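Local coordinates for protein alpha-1,4-endofucoidanase (PDB 6DNS) that probably cleaves alpha-1,4 linkages within fucoidan chains as a retaining endo-hydrolase of glycoside hydrolase family 107, here as a catalytic part followed by Ig-like domains, with calcium bound, at residues Ala184-Gln189 with Met201-Glu206; Asp314-Met319 with Thr368-Val373; Thr465-Leu470 with Tyr494-Met499; Val488-Asn493 with Leu513-His518. All coordinates share one frame; numbering follows the deposited sequence.

Contact 1: Ala184-Gln189 with Met201-Glu206; sequences AFINSQ and MFCYAE
F185 and I186 of helix 180-187 meet F202, C203 and E206 of helix 198-216, two helices consecutive in the catalytic part, whose parallel sheet flanked by helices is consistent with the (beta/alpha)8-like barrel of the related GH29 fucosidases. The main interaction is CH-pi. With CG anti to the backbone N (chi1 171°), F185 sends its ring toward the second helix, and E206 CG sits over the ring centre, 3.6 Å from the centroid. E206 CB lies over the rim, 3.5 Å from F185 CZ. The bend at chi2 of E206 carries the carboxylate past the rim beside CE1 (E206 OE1 3.6 Å from F185 CE1), its plane 25° from the ring's. Among apolar contacts, the CG1-CD1 branch of I186 lies against C203 SG, both carbons 3.6 Å away, and F185 CE2 is 3.9 Å from F202 CB. The same ring carbon, F185 CE2, approaches the backbone obliquely, 3.4 Å from F202 O. H192, between the helices, brings its ring against both F185 and F202, while W172 and C176 of helix 168-176 pack on C203. F185 O accepts two donors, S188 N at 3.2 Å and S188 OG at 2.6 Å, the hydroxyl tilted 20° from the carbonyl plane.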
loop_
_atom_site.group_PDB
_atom_site.type_symbol
_atom_site.label_atom_id
_atom_site.label_comp_id
_atom_site.label_asym_id
_atom_site.label_seq_id
_atom_site.Cartn_x
_atom_site.Cartn_y
_atom_site.Cartn_z
ATOM N N ALA A 184 32.101 -4.058 -6.322
ATOM C CA ALA A 184 32.545 -4.756 -5.114
ATOM C C ALA A 184 31.517 -5.774 -4.625
ATOM O O ALA A 184 31.886 -6.868 -4.190
ATOM C CB ALA A 184 32.849 -3.759 -4.010
ATOM N N PHE A 185 30.235 -5.407 -4.690
ATOM C CA PHE A 185 29.144 -6.320 -4.332
ATOM C C PHE A 185 29.028 -7.504 -5.296
ATOM O O PHE A 185 28.871 -8.641 -4.850
ATOM C CB PHE A 185 27.796 -5.586 -4.249
ATOM C CG PHE A 185 26.621 -6.513 -4.107
ATOM C CD1 PHE A 185 26.424 -7.227 -2.928
ATOM C CD2 PHE A 185 25.732 -6.704 -5.162
ATOM C CE1 PHE A 185 25.351 -8.099 -2.794
ATOM C CE2 PHE A 185 24.659 -7.574 -5.033
ATOM C CZ PHE A 185 24.469 -8.274 -3.849
ATOM N N ILE A 186 29.107 -7.236 -6.600
ATOM C CA ILE A 186 28.986 -8.279 -7.636
ATOM C C ILE A 186 30.090 -9.343 -7.508
ATOM O O ILE A 186 29.833 -10.532 -7.707
ATOM C CB ILE A 186 28.988 -7.668 -9.067
ATOM C CG1 ILE A 186 27.736 -6.805 -9.294
ATOM C CG2 ILE A 186 29.049 -8.752 -10.146
ATOM C CD1 ILE A 186 27.922 -5.726 -10.341
ATOM N N ASN A 187 31.305 -8.908 -7.171
ATOM C CA ASN A 187 32.447 -9.817 -7.005
ATOM C C ASN A 187 32.494 -10.536 -5.645
ATOM O O ASN A 187 33.243 -11.502 -5.495
ATOM C CB ASN A 187 33.764 -9.062 -7.239
ATOM C CG ASN A 187 33.875 -8.491 -8.648
ATOM O OD1 ASN A 187 32.937 -8.564 -9.445
ATOM N ND2 ASN A 187 35.028 -7.915 -8.957
ATOM N N SER A 188 31.706 -10.074 -4.669
ATOM C CA SER A 188 31.702 -10.651 -3.314
ATOM C C SER A 188 31.124 -12.069 -3.216
ATOM O O SER A 188 31.395 -12.771 -2.238
ATOM C CB SER A 188 30.952 -9.735 -2.339
ATOM O OG SER A 188 29.559 -9.735 -2.597
ATOM N N GLN A 189 30.313 -12.471 -4.195
ATOM C CA GLN A 189 29.813 -13.847 -4.283
ATOM C C GLN A 189 29.979 -14.383 -5.702
ATOM O O GLN A 189 29.796 -13.651 -6.678
ATOM C CB GLN A 189 28.338 -13.932 -3.872
ATOM C CG GLN A 189 27.994 -13.330 -2.510
ATOM C CD GLN A 189 28.540 -14.118 -1.328
ATOM O OE1 GLN A 189 29.158 -15.174 -1.482
ATOM N NE2 GLN A 189 28.303 -13.600 -0.128
ATOM N N MET A 201 20.167 -8.227 -11.524
ATOM C CA MET A 201 19.067 -8.603 -10.623
ATOM C C MET A 201 19.506 -8.553 -9.160
ATOM O O MET A 201 18.784 -8.023 -8.312
ATOM C CB MET A 201 18.535 -10.003 -10.951
ATOM C CG MET A 201 17.793 -10.093 -12.273
ATOM S SD MET A 201 16.126 -9.417 -12.190
ATOM C CE MET A 201 15.325 -10.631 -11.144
ATOM N N PHE A 202 20.685 -9.107 -8.879
ATOM C CA PHE A 202 21.279 -9.042 -7.537
ATOM C C PHE A 202 21.538 -7.604 -7.071
ATOM O O PHE A 202 21.367 -7.302 -5.888
ATOM C CB PHE A 202 22.578 -9.856 -7.469
ATOM C CG PHE A 202 22.357 -11.337 -7.355
ATOM C CD1 PHE A 202 22.010 -11.901 -6.133
ATOM C CD2 PHE A 202 22.504 -12.172 -8.457
ATOM C CE1 PHE A 202 21.808 -13.267 -6.013
ATOM C CE2 PHE A 202 22.302 -13.541 -8.343
ATOM C CZ PHE A 202 21.955 -14.089 -7.119
ATOM N N CYS A 203 21.951 -6.737 -7.997
ATOM C CA CYS A 203 22.172 -5.313 -7.701
ATOM C C CYS A 203 20.887 -4.574 -7.315
ATOM O O CYS A 203 20.912 -3.719 -6.429
ATOM C CB CYS A 203 22.848 -4.600 -8.878
ATOM S SG CYS A 203 24.594 -5.022 -9.086
ATOM N N TYR A 204 19.776 -4.898 -7.974
ATOM C CA TYR A 204 18.476 -4.325 -7.610
ATOM C C TYR A 204 18.064 -4.753 -6.201
ATOM O O TYR A 204 17.625 -3.926 -5.405
ATOM C CB TYR A 204 17.389 -4.721 -8.613
ATOM C CG TYR A 204 16.037 -4.115 -8.299
ATOM C CD1 TYR A 204 15.717 -2.820 -8.710
ATOM C CD2 TYR A 204 15.080 -4.832 -7.576
ATOM C CE1 TYR A 204 14.481 -2.257 -8.412
ATOM C CE2 TYR A 204 13.845 -4.280 -7.277
ATOM C CZ TYR A 204 13.548 -2.994 -7.697
ATOM O OH TYR A 204 12.319 -2.451 -7.400
ATOM N N ALA A 205 18.209 -6.047 -5.911
ATOM C CA ALA A 205 17.904 -6.598 -4.586
ATOM C C ALA A 205 18.708 -5.920 -3.476
ATOM O O ALA A 205 18.149 -5.532 -2.448
ATOM C CB ALA A 205 18.159 -8.099 -4.565
ATOM N N GLU A 206 20.013 -5.775 -3.702
ATOM C CA GLU A 206 20.938 -5.230 -2.703
ATOM C C GLU A 206 20.778 -3.724 -2.498
ATOM O O GLU A 206 20.666 -3.268 -1.363
ATOM C CB GLU A 206 22.388 -5.550 -3.099
ATOM C CG GLU A 206 23.476 -5.069 -2.134
ATOM C CD GLU A 206 23.386 -5.674 -0.741
ATOM O OE1 GLU A 206 22.798 -6.765 -0.577
ATOM O OE2 GLU A 206 23.927 -5.058 0.200
#

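Contact 2: Asp314-Met319 with Thr368-Val373; sequences DLVVFM and TSTGIV
V316 and T370 cross at about a right angle where helix 306-321 lies against helix 361-372, and M319 reaches the carbonyl of the neighbouring G371. V316 is held with CG1 anti to its backbone N (chi1 166°), and this single methyl does the touching: it comes to 3.6 Å from T370 CB and 3.5 Å from G371 N, entering the groove between the T370 side chain and the backbone of the next residue. T370 turns CG2 toward the first helix, where it meets V316 CG1 and, more loosely, V317 CG2 at 4.3 Å. Its hydroxyl has a partner in its own helix, T370 OG1 being hydrogen-bonded to E366 OE1. Because G371 has no side chain, the two backbones come close, with V316 CA and G371 CA 4.7 Å apart; the helix axes approach to 7.5 Å at an angle of 40° between their N-to-C directions. Helix 361-372 is the connection of a beta-alpha-beta crossover, leading from strand 341-342 to its parallel neighbour 377-379 in the parallel sheet of the catalytic part, probably barrel-like as in GH29, and F342 of the first of these strands touches both V316 and M319. On the far side, T368, S369 and I372 are directed to helix 399-415. M319 meets the glycine at its carbonyl: its chain runs extended through chi2 and bends at chi3, folding the methyl back so that M319 CE lies 3.5 Å from G371 O, while M319 CB is 3.6 Å from the same oxygen.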
loop_
_atom_site.group_PDB
_atom_site.type_symbol
_atom_site.label_atom_id
_atom_site.label_comp_id
_atom_site.label_asym_id
_atom_site.label_seq_id
_atom_site.Cartn_x
_atom_site.Cartn_y
_atom_site.Cartn_z
ATOM N N ASP A 314 -12.293 -24.472 -8.418
ATOM C CA ASP A 314 -11.581 -25.601 -7.788
ATOM C C ASP A 314 -10.358 -25.143 -6.983
ATOM O O ASP A 314 -10.026 -25.757 -5.969
ATOM C CB ASP A 314 -11.147 -26.650 -8.830
ATOM C CG ASP A 314 -12.312 -27.479 -9.372
ATOM O OD1 ASP A 314 -13.429 -27.430 -8.810
ATOM O OD2 ASP A 314 -12.100 -28.194 -10.374
ATOM N N LEU A 315 -9.699 -24.077 -7.442
ATOM C CA LEU A 315 -8.605 -23.436 -6.697
ATOM C C LEU A 315 -9.117 -22.845 -5.381
ATOM O O LEU A 315 -8.477 -22.986 -4.338
ATOM C CB LEU A 315 -7.940 -22.345 -7.554
ATOM C CG LEU A 315 -6.605 -21.722 -7.108
ATOM C CD1 LEU A 315 -5.896 -21.087 -8.303
ATOM C CD2 LEU A 315 -6.769 -20.703 -5.982
ATOM N N VAL A 316 -10.270 -22.183 -5.448
ATOM C CA VAL A 316 -10.946 -21.643 -4.262
ATOM C C VAL A 316 -11.371 -22.762 -3.295
ATOM O O VAL A 316 -11.235 -22.610 -2.080
ATOM C CB VAL A 316 -12.153 -20.756 -4.672
ATOM C CG1 VAL A 316 -13.068 -20.450 -3.495
ATOM C CG2 VAL A 316 -11.657 -19.463 -5.308
ATOM N N VAL A 317 -11.874 -23.871 -3.836
ATOM C CA VAL A 317 -12.257 -25.043 -3.027
ATOM C C VAL A 317 -11.021 -25.746 -2.436
ATOM O O VAL A 317 -11.081 -26.256 -1.315
ATOM C CB VAL A 317 -13.136 -26.036 -3.840
ATOM C CG1 VAL A 317 -13.387 -27.335 -3.074
ATOM C CG2 VAL A 317 -14.468 -25.389 -4.207
ATOM N N PHE A 318 -9.913 -25.764 -3.184
ATOM C CA PHE A 318 -8.635 -26.323 -2.702
ATOM C C PHE A 318 -8.133 -25.621 -1.435
ATOM O O PHE A 318 -7.596 -26.271 -0.537
ATOM C CB PHE A 318 -7.561 -26.252 -3.803
ATOM C CG PHE A 318 -6.280 -26.967 -3.462
ATOM C CD1 PHE A 318 -6.085 -28.293 -3.839
ATOM C CD2 PHE A 318 -5.259 -26.314 -2.776
ATOM C CE1 PHE A 318 -4.903 -28.955 -3.533
ATOM C CE2 PHE A 318 -4.077 -26.970 -2.464
ATOM C CZ PHE A 318 -3.898 -28.291 -2.843
ATOM N N MET A 319 -8.303 -24.300 -1.378
ATOM C CA MET A 319 -7.955 -23.515 -0.189
ATOM C C MET A 319 -8.824 -23.889 1.015
ATOM O O MET A 319 -8.323 -23.960 2.137
ATOM C CB MET A 319 -8.081 -22.011 -0.473
ATOM C CG MET A 319 -7.065 -21.471 -1.471
ATOM S SD MET A 319 -7.506 -19.848 -2.130
ATOM C CE MET A 319 -7.249 -18.798 -0.702
ATOM N N THR A 368 -15.336 -15.687 -2.439
ATOM C CA THR A 368 -14.551 -15.068 -1.377
ATOM C C THR A 368 -14.631 -15.897 -0.093
ATOM O O THR A 368 -13.601 -16.296 0.449
ATOM C CB THR A 368 -15.012 -13.617 -1.111
ATOM O OG1 THR A 368 -14.949 -12.869 -2.332
ATOM C CG2 THR A 368 -14.137 -12.936 -0.062
ATOM N N SER A 369 -15.854 -16.174 0.360
ATOM C CA SER A 369 -16.087 -16.892 1.620
ATOM C C SER A 369 -15.577 -18.336 1.596
ATOM O O SER A 369 -14.998 -18.805 2.576
ATOM C CB SER A 369 -17.574 -16.872 1.980
ATOM O OG SER A 369 -18.351 -17.455 0.952
ATOM N N THR A 370 -15.792 -19.033 0.480
ATOM C CA THR A 370 -15.261 -20.391 0.298
ATOM C C THR A 370 -13.729 -20.408 0.387
ATOM O O THR A 370 -13.155 -21.307 0.996
ATOM C CB THR A 370 -15.716 -21.005 -1.047
ATOM O OG1 THR A 370 -17.145 -20.975 -1.124
ATOM C CG2 THR A 370 -15.250 -22.453 -1.189
ATOM N N GLY A 371 -13.084 -19.402 -0.200
ATOM C CA GLY A 371 -11.628 -19.304 -0.201
ATOM C C GLY A 371 -10.977 -18.986 1.137
ATOM O O GLY A 371 -9.934 -19.560 1.456
ATOM N N ILE A 372 -11.581 -18.086 1.918
ATOM C CA ILE A 372 -10.941 -17.549 3.138
ATOM C C ILE A 372 -11.495 -18.055 4.480
ATOM O O ILE A 372 -10.725 -18.209 5.431
ATOM C CB ILE A 372 -10.889 -15.991 3.128
ATOM C CG1 ILE A 372 -12.254 -15.359 3.453
ATOM C CG2 ILE A 372 -10.341 -15.494 1.793
ATOM C CD1 ILE A 372 -12.298 -13.855 3.284
ATOM N N VAL A 373 -12.802 -18.313 4.566
ATOM C CA VAL A 373 -13.429 -18.697 5.844
ATOM C C VAL A 373 -12.914 -20.078 6.261
ATOM O O VAL A 373 -13.298 -21.092 5.674
ATOM C CB VAL A 373 -14.978 -18.680 5.772
ATOM C CG1 VAL A 373 -15.601 -19.183 7.073
ATOM C CG2 VAL A 373 -15.477 -17.272 5.461
#

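Contact 3: Thr465-Leu470 with Tyr494-Met499; sequences TLPAWL and YTFELM
L466, P467 and L470 press on the aromatic rings of Y494 and F496 in a contact of CH-pi and apolar kind, between the loop that follows strand 459-464 and the start of strand 494-501, the middle strand of a three-stranded antiparallel sheet. P467 lies over Y494: its CG stands above the ring centre, 3.5 Å from the centroid and only 3° off the normal. P467 CB and CD spread across the same face, reaching toward the CZ and CG ends of the ring. The edge of that ring is met by T465 O, near the ring plane and 3.7 Å from Y494 CD2. The phenol end is held by E490, whose OE2 is hydrogen-bonded to Y494 OH. P467 CB also sits over a rim of the W469 indole, so P467 touches two aromatic groups, the Y494 ring through CG and the indole through CB.

With CG between the backbone N and the carbonyl carbon (chi1 49°), the F496 ring is placed against L466 and L470. L466 covers one face, its CG 4.2 Å from the F496 centroid and displaced toward the rim, with L466 CD1 3.9 Å from F496 CB. At the far end of the ring, L470 CD2 touches F496 CZ at 3.7 Å. Around this core L430 and V511 also pack on F496. The loop between strands 459-464 and 471-476 thus covers aromatic residues of strand 494-501, consistent with the core of a putative Ig-like beta-sandwich of the E-set clan.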
loop_
_atom_site.group_PDB
_atom_site.type_symbol
_atom_site.label_atom_id
_atom_site.label_comp_id
_atom_site.label_asym_id
_atom_site.label_seq_id
_atom_site.Cartn_x
_atom_site.Cartn_y
_atom_site.Cartn_z
ATOM N N THR A 465 -1.824 -2.098 31.344
ATOM C CA THR A 465 -1.338 -0.797 31.805
ATOM C C THR A 465 -1.954 0.326 30.969
ATOM O O THR A 465 -1.436 0.681 29.908
ATOM C CB THR A 465 0.208 -0.723 31.755
ATOM O OG1 THR A 465 0.764 -1.758 32.576
ATOM C CG2 THR A 465 0.718 0.631 32.246
ATOM N N LEU A 466 -3.075 0.862 31.453
ATOM C CA LEU A 466 -3.699 2.051 30.862
ATOM C C LEU A 466 -3.096 3.311 31.495
ATOM O O LEU A 466 -2.521 3.237 32.587
ATOM C CB LEU A 466 -5.221 2.049 31.075
ATOM C CG LEU A 466 -6.075 1.130 30.188
ATOM C CD1 LEU A 466 -5.841 -0.342 30.509
ATOM C CD2 LEU A 466 -7.550 1.480 30.333
ATOM N N PRO A 467 -3.223 4.471 30.817
ATOM C CA PRO A 467 -2.914 5.734 31.498
ATOM C C PRO A 467 -3.929 6.026 32.608
ATOM O O PRO A 467 -5.105 5.669 32.476
ATOM C CB PRO A 467 -3.011 6.790 30.384
ATOM C CG PRO A 467 -3.071 6.040 29.100
ATOM C CD PRO A 467 -3.616 4.684 29.412
ATOM N N ALA A 468 -3.470 6.665 33.683
ATOM C CA ALA A 468 -4.334 7.040 34.811
ATOM C C ALA A 468 -5.481 7.968 34.392
ATOM O O ALA A 468 -6.608 7.834 34.875
ATOM C CB ALA A 468 -3.507 7.692 35.911
ATOM N N TRP A 469 -5.171 8.904 33.496
ATOM C CA TRP A 469 -6.159 9.841 32.934
ATOM C C TRP A 469 -7.214 9.207 32.012
ATOM O O TRP A 469 -8.348 9.689 31.954
ATOM C CB TRP A 469 -5.456 10.997 32.196
ATOM C CG TRP A 469 -4.570 10.581 31.041
ATOM C CD1 TRP A 469 -3.217 10.372 31.076
ATOM C CD2 TRP A 469 -4.973 10.341 29.686
ATOM N NE1 TRP A 469 -2.758 10.011 29.834
ATOM C CE2 TRP A 469 -3.813 9.982 28.961
ATOM C CE3 TRP A 469 -6.202 10.390 29.014
ATOM C CZ2 TRP A 469 -3.845 9.678 27.593
ATOM C CZ3 TRP A 469 -6.235 10.084 27.652
ATOM C CH2 TRP A 469 -5.062 9.733 26.959
ATOM N N LEU A 470 -6.840 8.148 31.290
ATOM C CA LEU A 470 -7.707 7.548 30.263
ATOM C C LEU A 470 -8.875 6.770 30.869
ATOM O O LEU A 470 -8.715 6.086 31.881
ATOM C CB LEU A 470 -6.899 6.627 29.339
ATOM C CG LEU A 470 -7.614 6.031 28.116
ATOM C CD1 LEU A 470 -8.004 7.104 27.110
ATOM C CD2 LEU A 470 -6.732 4.983 27.454
ATOM N N TYR A 494 1.861 3.416 25.719
ATOM C CA TYR A 494 0.960 2.488 26.403
ATOM C C TYR A 494 0.505 1.396 25.439
ATOM O O TYR A 494 0.166 1.682 24.289
ATOM C CB TYR A 494 -0.266 3.224 26.944
ATOM C CG TYR A 494 0.046 4.319 27.940
ATOM C CD1 TYR A 494 0.351 5.614 27.513
ATOM C CD2 TYR A 494 0.028 4.067 29.313
ATOM C CE1 TYR A 494 0.635 6.621 28.421
ATOM C CE2 TYR A 494 0.309 5.070 30.231
ATOM C CZ TYR A 494 0.611 6.344 29.780
ATOM O OH TYR A 494 0.891 7.342 30.685
ATOM N N THR A 495 0.508 0.153 25.920
ATOM C CA THR A 495 0.024 -0.999 25.160
ATOM C C THR A 495 -0.906 -1.812 26.054
ATOM O O THR A 495 -0.476 -2.343 27.081
ATOM C CB THR A 495 1.192 -1.883 24.671
ATOM O OG1 THR A 495 2.084 -1.101 23.867
ATOM C CG2 THR A 495 0.682 -3.068 23.849
ATOM N N PHE A 496 -2.176 -1.901 25.662
ATOM C CA PHE A 496 -3.200 -2.582 26.459
ATOM C C PHE A 496 -4.253 -3.252 25.577
ATOM O O PHE A 496 -4.295 -3.034 24.364
ATOM C CB PHE A 496 -3.852 -1.600 27.446
ATOM C CG PHE A 496 -4.299 -0.304 26.824
ATOM C CD1 PHE A 496 -3.421 0.772 26.720
ATOM C CD2 PHE A 496 -5.601 -0.151 26.356
ATOM C CE1 PHE A 496 -3.829 1.970 26.153
ATOM C CE2 PHE A 496 -6.015 1.047 25.788
ATOM C CZ PHE A 496 -5.128 2.109 25.685
ATOM N N GLU A 497 -5.082 -4.081 26.208
ATOM C CA GLU A 497 -6.128 -4.845 25.527
ATOM C C GLU A 497 -7.470 -4.127 25.636
ATOM O O GLU A 497 -7.786 -3.555 26.681
ATOM C CB GLU A 497 -6.265 -6.234 26.161
ATOM C CG GLU A 497 -5.002 -7.092 26.138
ATOM C CD GLU A 497 -4.606 -7.567 24.748
ATOM O OE1 GLU A 497 -3.438 -7.977 24.578
ATOM O OE2 GLU A 497 -5.450 -7.542 23.826
ATOM N N LEU A 498 -8.242 -4.149 24.549
ATOM C CA LEU A 498 -9.661 -3.791 24.568
ATOM C C LEU A 498 -10.459 -5.080 24.435
ATOM O O LEU A 498 -10.102 -5.948 23.634
ATOM C CB LEU A 498 -10.010 -2.844 23.419
ATOM C CG LEU A 498 -9.368 -1.456 23.425
ATOM C CD1 LEU A 498 -9.803 -0.689 22.185
ATOM C CD2 LEU A 498 -9.722 -0.681 24.687
ATOM N N MET A 499 -11.543 -5.192 25.204
ATOM C CA MET A 499 -12.286 -6.446 25.345
ATOM C C MET A 499 -13.772 -6.260 25.027
ATOM O O MET A 499 -14.533 -5.745 25.850
ATOM C CB MET A 499 -12.100 -6.996 26.764
ATOM C CG MET A 499 -10.642 -7.219 27.150
ATOM S SD MET A 499 -10.421 -8.002 28.760
ATOM C CE MET A 499 -11.072 -6.750 29.861
#

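Contact 4: Val488-Asn493 with Leu513-His518; sequences VSEASN and LEVISH
N493 lies beside L513 and E514 at the edge of the putative Ig-like domain, where the loop entering strand 494-501 passes the chain leaving strand 506-513. Its backbone comes close, N493 CA being 3.5 Å from L513 O in a CA-H...O contact with 141° at the hydrogen. With CG anti to the carbonyl carbon (chi1 -82°), the side chain then turns along the second segment. N493 CB and CG both stay loosely near L513 O, at slightly over 4 Å. Beyond them the amide divides: OD1 faces the backbone at 4.0 Å from E514 CA, while ND2 lies 4.0 Å from E514 CG. The amide and the carboxylate of the extended E514 are turned only 18° apart, but at 4.2 Å N493 ND2 and E514 OE2 make a proximity and nothing stronger.

Further along, V515 points toward the loop and packs mainly on its backbone. Its CG2 rests 3.5 Å from S492 O and also near S492 N and A491 CA, and its CG1 faces E490 O. A loose apolar contact joins V515 CG2 to E490 CG at 4.3 Å. Neighbouring I433 continues the packing on L513 and holds the backbone of E514 and I516 by hydrogen bonds. The loop has its own internal brace: E490 OE2, which also pairs with Y494 OH, is met nearly in line with its C-O bond by S492 OG, which donates at 2.9 Å.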
loop_
_atom_site.group_PDB
_atom_site.type_symbol
_atom_site.label_atom_id
_atom_site.label_comp_id
_atom_site.label_asym_id
_atom_site.label_seq_id
_atom_site.Cartn_x
_atom_site.Cartn_y
_atom_site.Cartn_z
ATOM N N VAL A 488 0.379 17.846 30.749
ATOM C CA VAL A 488 1.395 18.393 29.837
ATOM C C VAL A 488 2.709 17.595 29.935
ATOM O O VAL A 488 3.460 17.511 28.959
ATOM C CB VAL A 488 1.646 19.905 30.092
ATOM C CG1 VAL A 488 2.713 20.457 29.144
ATOM C CG2 VAL A 488 0.347 20.695 29.947
ATOM N N SER A 489 2.962 16.998 31.103
ATOM C CA SER A 489 4.153 16.167 31.336
ATOM C C SER A 489 4.070 14.726 30.789
ATOM O O SER A 489 5.044 13.978 30.904
ATOM C CB SER A 489 4.465 16.124 32.836
ATOM O OG SER A 489 3.379 15.581 33.566
ATOM N N GLU A 490 2.927 14.334 30.217
ATOM C CA GLU A 490 2.762 13.001 29.612
ATOM C C GLU A 490 3.751 12.791 28.459
ATOM O O GLU A 490 3.734 13.543 27.481
ATOM C CB GLU A 490 1.319 12.819 29.111
ATOM C CG GLU A 490 0.999 11.470 28.472
ATOM C CD GLU A 490 1.058 10.314 29.454
ATOM O OE1 GLU A 490 0.087 10.133 30.218
ATOM O OE2 GLU A 490 2.067 9.575 29.449
ATOM N N ALA A 491 4.602 11.771 28.585
ATOM C CA ALA A 491 5.637 11.484 27.587
ATOM C C ALA A 491 6.044 10.004 27.593
ATOM O O ALA A 491 7.226 9.673 27.710
ATOM C CB ALA A 491 6.848 12.382 27.821
ATOM N N SER A 492 5.053 9.122 27.456
ATOM C CA SER A 492 5.286 7.671 27.442
ATOM C C SER A 492 4.290 6.918 26.559
ATOM O O SER A 492 3.227 7.440 26.215
ATOM C CB SER A 492 5.243 7.113 28.868
ATOM O OG SER A 492 3.993 7.371 29.483
ATOM N N ASN A 493 4.652 5.684 26.207
ATOM C CA ASN A 493 3.813 4.804 25.386
ATOM C C ASN A 493 2.985 3.878 26.267
ATOM O O ASN A 493 3.357 3.593 27.409
ATOM C CB ASN A 493 4.670 3.964 24.428
ATOM C CG ASN A 493 5.069 4.719 23.171
ATOM O OD1 ASN A 493 5.058 5.951 23.127
ATOM N ND2 ASN A 493 5.426 3.971 22.137
ATOM N N LEU A 513 -1.116 3.475 22.248
ATOM C CA LEU A 513 -1.265 4.913 22.468
ATOM C C LEU A 513 0.118 5.551 22.494
ATOM O O LEU A 513 0.920 5.255 23.383
ATOM C CB LEU A 513 -2.000 5.191 23.787
ATOM C CG LEU A 513 -3.499 5.496 23.727
ATOM C CD1 LEU A 513 -4.052 5.655 25.137
ATOM C CD2 LEU A 513 -3.790 6.742 22.900
ATOM N N GLU A 514 0.387 6.418 21.519
ATOM C CA GLU A 514 1.677 7.094 21.389
ATOM C C GLU A 514 1.507 8.600 21.535
ATOM O O GLU A 514 0.487 9.157 21.124
ATOM C CB GLU A 514 2.297 6.788 20.025
ATOM C CG GLU A 514 2.469 5.303 19.736
ATOM C CD GLU A 514 3.294 5.028 18.490
ATOM O OE1 GLU A 514 3.505 5.954 17.676
ATOM O OE2 GLU A 514 3.735 3.871 18.323
ATOM N N VAL A 515 2.516 9.252 22.110
ATOM C CA VAL A 515 2.526 10.710 22.259
ATOM C C VAL A 515 2.948 11.343 20.935
ATOM O O VAL A 515 3.838 10.829 20.251
ATOM C CB VAL A 515 3.456 11.161 23.409
ATOM C CG1 VAL A 515 3.518 12.685 23.508
ATOM C CG2 VAL A 515 2.985 10.555 24.727
ATOM N N ILE A 516 2.293 12.449 20.581
ATOM C CA ILE A 516 2.551 13.153 19.319
ATOM C C ILE A 516 3.974 13.727 19.264
ATOM O O ILE A 516 4.493 14.228 20.263
ATOM C CB ILE A 516 1.502 14.275 19.061
ATOM C CG1 ILE A 516 1.570 14.799 17.615
ATOM C CG2 ILE A 516 1.656 15.433 20.046
ATOM C CD1 ILE A 516 1.219 13.777 16.552
ATOM N N SER A 517 4.589 13.620 18.087
ATOM C CA SER A 517 5.906 14.184 17.804
ATOM C C SER A 517 5.727 15.334 16.814
ATOM O O SER A 517 5.483 15.102 15.627
ATOM C CB SER A 517 6.823 13.106 17.219
ATOM O OG SER A 517 8.075 13.641 16.827
ATOM N N HIS A 518 5.842 16.566 17.308
ATOM C CA HIS A 518 5.635 17.760 16.481
ATOM C C HIS A 518 6.793 17.951 15.493
ATOM O O HIS A 518 7.921 17.546 15.786
ATOM C CB HIS A 518 5.483 19.009 17.356
ATOM C CG HIS A 518 4.290 18.971 18.259
ATOM N ND1 HIS A 518 2.998 18.906 17.783
ATOM C CD2 HIS A 518 4.192 18.997 19.609
ATOM C CE1 HIS A 518 2.157 18.887 18.800
ATOM N NE2 HIS A 518 2.854 18.943 19.920
#

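How the contacts relate
Contacts 3 and 4 form one continuous region, with centres 14 Å apart and segments that alternate along the chain. Their meeting points are a probable hydrogen bond from W469 NE1 to E490 OE1 (2.9 Å), the backbone pair Y494 O and L513 N (3.0 Å), and L513 CD1, which packs on both L470 CD2 and F496 CZ. Contacts 1 and 2 lie apart from this region and from each other, about 24 Å between nearest atoms; contact 2 is about 22 Å from contact 3. Contacts 1, 3 and 4 lie away from the annotated calcium sites, whereas M319 of contact 2 has its side chain about 10 Å from that of the calcium ligand F327.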